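Local coordinates for Pex protein (PDB 2DQL) that is associated with the cyanobacterial circadian clock and, as a PadR-family winged-helix protein, probably binds DNA as a dimeric transcriptional regulator, at residues A[30-35]-A[98-103]; A[26-31]-A[64-69]. One frame throughout, in Å; residues are numbered along the deposited sequence.

Contact 1: A[30-35]-A[98-103]; sequences VLLQGE and QAEDLA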
ATOM      1  N   VAL A  30       7.701 -12.659 -15.707  1.00 13.37           N
ATOM      2  CA  VAL A  30       9.143 -12.838 -15.844  1.00 13.19           C
ATOM      3  C   VAL A  30       9.509 -14.285 -16.157  1.00 12.87           C
ATOM      4  O   VAL A  30      10.312 -14.538 -17.052  1.00 12.30           O
ATOM      5  CB  VAL A  30       9.904 -12.428 -14.559  1.00 13.40           C
ATOM      6  CG1 VAL A  30      11.393 -12.768 -14.699  1.00 13.42           C
ATOM      7  CG2 VAL A  30       9.737 -10.934 -14.301  1.00 13.82           C
ATOM      8  N   LEU A  31       8.928 -15.228 -15.416  1.00 12.49           N
ATOM      9  CA  LEU A  31       9.239 -16.643 -15.621  1.00 13.13           C
ATOM     10  C   LEU A  31       8.887 -17.148 -17.019  1.00 13.17           C
ATOM     11  O   LEU A  31       9.509 -18.093 -17.520  1.00 13.71           O
ATOM     12  CB  LEU A  31       8.551 -17.499 -14.547  1.00 12.78           C
ATOM     13  CG  LEU A  31       9.060 -17.263 -13.117  1.00 12.73           C
ATOM     14  CD1 LEU A  31       8.430 -18.285 -12.166  1.00 13.10           C
ATOM     15  CD2 LEU A  31      10.584 -17.387 -13.067  1.00 13.85           C
ATOM     16  N   LEU A  32       7.901 -16.525 -17.655  1.00 13.27           N
ATOM     17  CA  LEU A  32       7.520 -16.924 -19.010  1.00 13.79           C
ATOM     18  C   LEU A  32       8.646 -16.585 -19.987  1.00 14.20           C
ATOM     19  O   LEU A  32       8.735 -17.163 -21.074  1.00 14.92           O
ATOM     20  CB  LEU A  32       6.221 -16.227 -19.432  1.00 13.85           C
ATOM     21  CG  LEU A  32       4.966 -16.837 -18.791  1.00 14.41           C
ATOM     22  CD1 LEU A  32       3.776 -15.911 -18.974  1.00 14.92           C
ATOM     23  CD2 LEU A  32       4.700 -18.203 -19.423  1.00 15.12           C
ATOM     24  N   GLN A  33       9.515 -15.667 -19.582  1.00 14.55           N
ATOM     25  CA  GLN A  33      10.641 -15.240 -20.407  1.00 15.48           C
ATOM     26  C   GLN A  33      11.835 -16.165 -20.217  1.00 15.62           C
ATOM     27  O   GLN A  33      12.759 -16.190 -21.037  1.00 16.04           O
ATOM     28  CB  GLN A  33      11.059 -13.821 -20.036  1.00 16.13           C
ATOM     29  CG  GLN A  33       9.993 -12.771 -20.248  1.00 18.18           C
ATOM     30  CD  GLN A  33      10.448 -11.405 -19.771  1.00 18.56           C
ATOM     31  OE1 GLN A  33      11.604 -11.025 -19.957  1.00 19.83           O
ATOM     32  NE2 GLN A  33       9.541 -10.655 -19.160  1.00 20.36           N
ATOM     33  N   GLY A  34      11.809 -16.923 -19.127  1.00 15.30           N
ATOM     34  CA  GLY A  34      12.892 -17.842 -18.826  1.00 15.21           C
ATOM     35  C   GLY A  34      13.055 -17.961 -17.325  1.00 15.67           C
ATOM     36  O   GLY A  34      12.590 -17.098 -16.571  1.00 15.33           O
ATOM     37  N   GLU A  35      13.723 -19.025 -16.890  1.00 15.96           N
ATOM     38  CA  GLU A  35      13.934 -19.274 -15.471  1.00 16.53           C
ATOM     39  C   GLU A  35      14.556 -18.091 -14.760  1.00 16.49           C
ATOM     40  O   GLU A  35      15.367 -17.359 -15.326  1.00 16.37           O
ATOM     41  CB  GLU A  35      14.819 -20.509 -15.265  1.00 17.81           C
ATOM     42  CG  GLU A  35      16.204 -20.390 -15.876  1.00 20.27           C
ATOM     43  CD  GLU A  35      17.124 -21.516 -15.451  1.00 21.82           C
ATOM     44  OE1 GLU A  35      16.613 -22.592 -15.079  1.00 23.28           O
ATOM     45  OE2 GLU A  35      18.359 -21.330 -15.501  1.00 23.78           O
ATOM     46  N   GLN A  98      -2.378 -20.391 -18.559  1.00 22.42           N
ATOM     47  CA  GLN A  98      -2.857 -19.635 -17.405  1.00 22.06           C
ATOM     48  C   GLN A  98      -1.851 -18.568 -16.987  1.00 20.96           C
ATOM     49  O   GLN A  98      -2.232 -17.449 -16.641  1.00 20.53           O
ATOM     50  CB  GLN A  98      -3.128 -20.564 -16.219  1.00 23.35           C
ATOM     51  CG  GLN A  98      -3.561 -19.818 -14.964  1.00 25.72           C
ATOM     52  CD  GLN A  98      -4.920 -19.159 -15.111  1.00 26.98           C
ATOM     53  OE1 GLN A  98      -5.956 -19.825 -15.036  1.00 28.88           O
ATOM     54  NE2 GLN A  98      -4.925 -17.850 -15.331  1.00 27.65           N
ATOM     55  N   ALA A  99      -0.569 -18.909 -17.015  1.00 19.93           N
ATOM     56  CA  ALA A  99       0.455 -17.947 -16.633  1.00 18.98           C
ATOM     57  C   ALA A  99       0.444 -16.762 -17.598  1.00 18.96           C
ATOM     58  O   ALA A  99       0.681 -15.624 -17.198  1.00 18.20           O
ATOM     59  CB  ALA A  99       1.832 -18.608 -16.619  1.00 19.13           C
ATOM     60  N   GLU A 100       0.156 -17.026 -18.869  1.00 18.97           N
ATOM     61  CA  GLU A 100       0.122 -15.951 -19.852  1.00 19.80           C
ATOM     62  C   GLU A 100      -1.071 -15.036 -19.586  1.00 19.94           C
ATOM     63  O   GLU A 100      -0.971 -13.820 -19.763  1.00 19.53           O
ATOM     64  CB  GLU A 100       0.084 -16.538 -21.268  1.00 21.05           C
ATOM     65  CG  GLU A 100       1.351 -17.336 -21.573  1.00 23.28           C
ATOM     66  CD  GLU A 100       1.312 -18.114 -22.876  1.00 24.45           C
ATOM     67  OE1 GLU A 100       0.239 -18.647 -23.233  1.00 25.68           O
ATOM     68  OE2 GLU A 100       2.373 -18.214 -23.530  1.00 24.94           O
ATOM     69  N   ASP A 101      -2.188 -15.611 -19.146  1.00 19.87           N
ATOM     70  CA  ASP A 101      -3.371 -14.805 -18.846  1.00 20.59           C
ATOM     71  C   ASP A 101      -3.077 -13.895 -17.654  1.00 20.27           C
ATOM     72  O   ASP A 101      -3.435 -12.713 -17.651  1.00 19.98           O
ATOM     73  CB  ASP A 101      -4.584 -15.688 -18.519  1.00 22.17           C
ATOM     74  CG  ASP A 101      -5.105 -16.447 -19.730  1.00 23.88           C
ATOM     75  OD1 ASP A 101      -5.063 -15.899 -20.853  1.00 25.43           O
ATOM     76  OD2 ASP A 101      -5.572 -17.594 -19.558  1.00 26.43           O
ATOM     77  N   LEU A 102      -2.422 -14.451 -16.638  1.00 19.51           N
ATOM     78  CA  LEU A 102      -2.083 -13.674 -15.452  1.00 18.84           C
ATOM     79  C   LEU A 102      -1.016 -12.637 -15.776  1.00 18.68           C
ATOM     80  O   LEU A 102      -1.021 -11.533 -15.228  1.00 18.27           O
ATOM     81  CB  LEU A 102      -1.605 -14.606 -14.333  1.00 18.94           C
ATOM     82  CG  LEU A 102      -2.685 -15.562 -13.816  1.00 19.20           C
ATOM     83  CD1 LEU A 102      -2.104 -16.472 -12.761  1.00 19.92           C
ATOM     84  CD2 LEU A 102      -3.845 -14.756 -13.240  1.00 19.91           C
ATOM     85  N   ALA A 103      -0.101 -12.989 -16.671  1.00 18.66           N
ATOM     86  CA  ALA A 103       0.956 -12.066 -17.060  1.00 19.59           C
ATOM     87  C   ALA A 103       0.342 -10.841 -17.734  1.00 20.22           C
ATOM     88  O   ALA A 103       0.821  -9.719 -17.562  1.00 20.53           O
ATOM     89  CB  ALA A 103       1.934 -12.757 -18.008  1.00 19.46           C
TER

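Contact 2: A[26-31]-A[64-69]; sequences YILYVL and KFLEDN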
ATOM      1  N   TYR A  26       3.305 -10.576 -11.843  1.00 13.40           N
ATOM      2  CA  TYR A  26       4.607 -10.071 -12.272  1.00 13.14           C
ATOM      3  C   TYR A  26       5.611 -11.224 -12.352  1.00 12.84           C
ATOM      4  O   TYR A  26       6.350 -11.357 -13.331  1.00 12.20           O
ATOM      5  CB  TYR A  26       5.126  -9.013 -11.292  1.00 14.40           C
ATOM      6  CG  TYR A  26       6.623  -8.800 -11.383  1.00 14.52           C
ATOM      7  CD1 TYR A  26       7.207  -8.274 -12.533  1.00 15.13           C
ATOM      8  CD2 TYR A  26       7.461  -9.202 -10.341  1.00 15.48           C
ATOM      9  CE1 TYR A  26       8.594  -8.162 -12.649  1.00 15.35           C
ATOM     10  CE2 TYR A  26       8.840  -9.100 -10.447  1.00 15.89           C
ATOM     11  CZ  TYR A  26       9.401  -8.583 -11.602  1.00 15.84           C
ATOM     12  OH  TYR A  26      10.766  -8.513 -11.714  1.00 17.24           O
ATOM     13  N   ILE A  27       5.637 -12.059 -11.321  1.00 12.71           N
ATOM     14  CA  ILE A  27       6.566 -13.177 -11.314  1.00 12.51           C
ATOM     15  C   ILE A  27       6.333 -14.105 -12.506  1.00 12.93           C
ATOM     16  O   ILE A  27       7.286 -14.517 -13.163  1.00 12.80           O
ATOM     17  CB  ILE A  27       6.481 -13.950  -9.977  1.00 12.58           C
ATOM     18  CG1 ILE A  27       7.048 -13.060  -8.866  1.00 13.30           C
ATOM     19  CG2 ILE A  27       7.274 -15.273 -10.060  1.00 12.71           C
ATOM     20  CD1 ILE A  27       6.750 -13.533  -7.462  1.00 14.18           C
ATOM     21  N   LEU A  28       5.075 -14.426 -12.799  1.00 13.00           N
ATOM     22  CA  LEU A  28       4.787 -15.297 -13.940  1.00 13.11           C
ATOM     23  C   LEU A  28       5.197 -14.624 -15.244  1.00 13.77           C
ATOM     24  O   LEU A  28       5.675 -15.285 -16.167  1.00 13.95           O
ATOM     25  CB  LEU A  28       3.309 -15.673 -13.975  1.00 13.29           C
ATOM     26  CG  LEU A  28       2.902 -16.663 -12.884  1.00 13.58           C
ATOM     27  CD1 LEU A  28       1.393 -16.845 -12.893  1.00 14.19           C
ATOM     28  CD2 LEU A  28       3.608 -17.991 -13.116  1.00 14.24           C
ATOM     29  N   TYR A  29       5.001 -13.308 -15.324  1.00 13.75           N
ATOM     30  CA  TYR A  29       5.399 -12.546 -16.503  1.00 14.41           C
ATOM     31  C   TYR A  29       6.898 -12.751 -16.764  1.00 13.96           C
ATOM     32  O   TYR A  29       7.322 -12.991 -17.903  1.00 13.77           O
ATOM     33  CB  TYR A  29       5.112 -11.059 -16.271  1.00 15.39           C
ATOM     34  CG  TYR A  29       5.836 -10.131 -17.223  1.00 17.09           C
ATOM     35  CD1 TYR A  29       5.434 -10.007 -18.549  1.00 17.71           C
ATOM     36  CD2 TYR A  29       6.932  -9.387 -16.793  1.00 17.78           C
ATOM     37  CE1 TYR A  29       6.109  -9.160 -19.430  1.00 18.58           C
ATOM     38  CE2 TYR A  29       7.614  -8.538 -17.662  1.00 19.08           C
ATOM     39  CZ  TYR A  29       7.195  -8.432 -18.977  1.00 18.94           C
ATOM     40  OH  TYR A  29       7.872  -7.596 -19.839  1.00 20.40           O
ATOM     41  N   VAL A  30       7.701 -12.659 -15.707  1.00 13.37           N
ATOM     42  CA  VAL A  30       9.143 -12.838 -15.844  1.00 13.19           C
ATOM     43  C   VAL A  30       9.509 -14.285 -16.157  1.00 12.87           C
ATOM     44  O   VAL A  30      10.312 -14.538 -17.052  1.00 12.30           O
ATOM     45  CB  VAL A  30       9.904 -12.428 -14.559  1.00 13.40           C
ATOM     46  CG1 VAL A  30      11.393 -12.768 -14.699  1.00 13.42           C
ATOM     47  CG2 VAL A  30       9.737 -10.934 -14.301  1.00 13.82           C
ATOM     48  N   LEU A  31       8.928 -15.228 -15.416  1.00 12.49           N
ATOM     49  CA  LEU A  31       9.239 -16.643 -15.621  1.00 13.13           C
ATOM     50  C   LEU A  31       8.887 -17.148 -17.019  1.00 13.17           C
ATOM     51  O   LEU A  31       9.509 -18.093 -17.520  1.00 13.71           O
ATOM     52  CB  LEU A  31       8.551 -17.499 -14.547  1.00 12.78           C
ATOM     53  CG  LEU A  31       9.060 -17.263 -13.117  1.00 12.73           C
ATOM     54  CD1 LEU A  31       8.430 -18.285 -12.166  1.00 13.10           C
ATOM     55  CD2 LEU A  31      10.584 -17.387 -13.067  1.00 13.85           C
ATOM     56  N   LYS A  64       5.137 -19.061  -2.563  1.00 16.41           N
ATOM     57  CA  LYS A  64       4.385 -20.086  -1.857  1.00 16.96           C
ATOM     58  C   LYS A  64       3.099 -20.382  -2.623  1.00 17.21           C
ATOM     59  O   LYS A  64       2.767 -21.538  -2.875  1.00 17.55           O
ATOM     60  CB  LYS A  64       4.048 -19.623  -0.439  1.00 16.92           C
ATOM     61  CG  LYS A  64       3.164 -20.589   0.321  1.00 18.03           C
ATOM     62  CD  LYS A  64       2.985 -20.124   1.755  1.00 18.68           C
ATOM     63  CE  LYS A  64       2.394 -21.208   2.636  1.00 20.09           C
ATOM     64  NZ  LYS A  64       1.231 -21.898   2.051  1.00 20.75           N
ATOM     65  N   PHE A  65       2.377 -19.330  -2.997  1.00 17.25           N
ATOM     66  CA  PHE A  65       1.139 -19.502  -3.743  1.00 17.53           C
ATOM     67  C   PHE A  65       1.388 -20.297  -5.023  1.00 17.54           C
ATOM     68  O   PHE A  65       0.690 -21.271  -5.306  1.00 17.57           O
ATOM     69  CB  PHE A  65       0.544 -18.147  -4.128  1.00 18.32           C
ATOM     70  CG  PHE A  65      -0.655 -18.252  -5.019  1.00 18.96           C
ATOM     71  CD1 PHE A  65      -1.921 -18.455  -4.482  1.00 20.07           C
ATOM     72  CD2 PHE A  65      -0.513 -18.187  -6.404  1.00 19.09           C
ATOM     73  CE1 PHE A  65      -3.033 -18.594  -5.313  1.00 20.26           C
ATOM     74  CE2 PHE A  65      -1.614 -18.324  -7.243  1.00 19.85           C
ATOM     75  CZ  PHE A  65      -2.880 -18.529  -6.694  1.00 20.35           C
ATOM     76  N   LEU A  66       2.385 -19.867  -5.792  1.00 17.78           N
ATOM     77  CA  LEU A  66       2.709 -20.521  -7.052  1.00 17.83           C
ATOM     78  C   LEU A  66       3.111 -21.983  -6.881  1.00 18.57           C
ATOM     79  O   LEU A  66       2.635 -22.842  -7.620  1.00 18.39           O
ATOM     80  CB  LEU A  66       3.800 -19.733  -7.786  1.00 17.54           C
ATOM     81  CG  LEU A  66       3.309 -18.364  -8.292  1.00 16.87           C
ATOM     82  CD1 LEU A  66       4.475 -17.535  -8.817  1.00 17.01           C
ATOM     83  CD2 LEU A  66       2.272 -18.567  -9.384  1.00 17.50           C
ATOM     84  N   GLU A  67       3.970 -22.270  -5.909  1.00 19.65           N
ATOM     85  CA  GLU A  67       4.387 -23.649  -5.682  1.00 21.36           C
ATOM     86  C   GLU A  67       3.226 -24.491  -5.150  1.00 21.80           C
ATOM     87  O   GLU A  67       3.045 -25.637  -5.567  1.00 21.88           O
ATOM     88  CB  GLU A  67       5.560 -23.712  -4.703  1.00 22.45           C
ATOM     89  CG  GLU A  67       6.859 -23.136  -5.240  1.00 24.47           C
ATOM     90  CD  GLU A  67       8.075 -23.927  -4.793  1.00 25.25           C
ATOM     91  OE1 GLU A  67       9.122 -23.310  -4.530  1.00 26.55           O
ATOM     92  OE2 GLU A  67       7.987 -25.172  -4.714  1.00 26.93           O
ATOM     93  N   ASP A  68       2.440 -23.932  -4.230  1.00 22.19           N
ATOM     94  CA  ASP A  68       1.302 -24.667  -3.680  1.00 22.78           C
ATOM     95  C   ASP A  68       0.337 -25.086  -4.782  1.00 23.12           C
ATOM     96  O   ASP A  68      -0.254 -26.164  -4.724  1.00 23.58           O
ATOM     97  CB  ASP A  68       0.535 -23.823  -2.652  1.00 22.94           C
ATOM     98  CG  ASP A  68       1.261 -23.697  -1.323  1.00 23.07           C
ATOM     99  OD1 ASP A  68       2.214 -24.463  -1.075  1.00 23.41           O
ATOM    100  OD2 ASP A  68       0.862 -22.834  -0.515  1.00 23.12           O
ATOM    101  N   ASN A  69       0.186 -24.228  -5.785  1.00 23.46           N
ATOM    102  CA  ASN A  69      -0.716 -24.490  -6.897  1.00 23.31           C
ATOM    103  C   ASN A  69      -0.049 -25.217  -8.066  1.00 23.19           C
ATOM    104  O   ASN A  69      -0.672 -25.441  -9.103  1.00 23.47           O
ATOM    105  CB  ASN A  69      -1.338 -23.175  -7.365  1.00 24.28           C
ATOM    106  CG  ASN A  69      -2.439 -22.696  -6.439  1.00 24.81           C
ATOM    107  OD1 ASN A  69      -3.568 -23.181  -6.507  1.00 26.00           O
ATOM    108  ND2 ASN A  69      -2.112 -21.762  -5.553  1.00 24.99           N
TER

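Contact 1: A[30-35]-A[98-103]
From 30-35 Leu-32 alone touches 98-103, setting both of its methyls against the turn of helix formed by Ala-99, Glu-100 and Ala-103. CD1 makes the closest approach, 3.6 Å to the carbonyl O of Ala-99. The same methyl meets CB of Ala-103 at 3.8 Å and also touches CA of Glu-100, so it rests on the backbone between the two alanines. CD2 turns to the Ala-99 end, where it meets CB of that residue at 4.0 Å. The leucine's CG stands anti to its own carbonyl carbon (chi1 -76°), and chi2 at 166° extends CD1 away from the backbone toward the helix while CD2 branches off beside it. Because Ala-99 and Ala-103 are one turn apart and present nothing larger than a methyl, the backbones can come close, with CA of Leu-32 only 7.5 Å from CA of Glu-100. Glu-100 borders the contact with the apolar part of its chain: its CG is 3.8 Å from CD1 of Leu-32, and the two side chains lie roughly perpendicular. No hydrogen bond joins the segments. Cut back to an alanine, Leu-32 would probably uncover the methyls of Ala-99 and Ala-103 on this side and open a gap between the two segments. Two residues on, Gly-34 departs from helical geometry with a positive phi of 148°, and the chain turns off toward the two-stranded hairpin, where Glu-35 hydrogen-bonds Tyr-75 and Gln-90. On the far helix, Gln-98 hydrogen-bonds Tyr-7 of the second subunit. The arrangement packs the C-terminal helix that follows the wing against the turn at the end of helix 20-31 in a PadR-like winged-helix domain.

Contact 2: A[26-31]-A[64-69]
Leu-66 reaches across to both Ile-27 and Leu-28, dividing its two methyls between them. CD1 meets CG2 of Ile-27 at 3.8 Å, while CD2 comes within 4.0 Å of CD2 of Leu-28 and lies equally near CG and CD1 of that residue, as if seated on the leucine's fork. The two leucines lie alongside, running opposite ways; Ile-27 crosses Leu-66 at a slant. The isoleucine offers its branch methyl because CG1 lies anti to the carbonyl carbon (chi1 -69°), which places CG2 anti to the backbone N. All three side chains are buried, and the contact is wholly apolar. In the next shell, Ile-72 at the start of strand 72-77 touches both Leu-28 and Leu-66, and the C-terminal helix covers Leu-28 as well. Behind Leu-66 the end of its helix is tied down by Asn-69, whose ND2 donates to O of Phe-65 at 2.9 Å. The backbone N of Asn-69 reaches the same oxygen from the opposite face of its plane, and ND2 also lies 3.3 Å above the plane of the Phe-65 ring, toward its rim. Farther out, Lys-64 NZ forms a salt bridge with Asp-68 OD2. Here helix 20-31 packs on helix 56-68, by family the probable recognition helix, within the hydrophobic core of a winged helix-turn-helix.

In the fold
Both contacts draw on helix 20-31, and their centres lie about 8 Å apart. Contact 2 uses the face turned to helix 56-68, whereas contact 1 joins the end of the same helix to helix 96-112. Leu-28 is the bridge: its CD1 packs 3.5 Å from CD1 of Leu-102, and its CD2 lies 4.0 Å from CB of Ala-99. One turn along helix 96-112, CB of Ala-103 meets CA of Tyr-29 at 3.8 Å. Helix 20-31 thus sits between the probable DNA-reading helix and the C-terminal helix, where Gln-98, Asp-101 and Leu-102 touch the second subunit, linking the winged-helix core with the dimer interface.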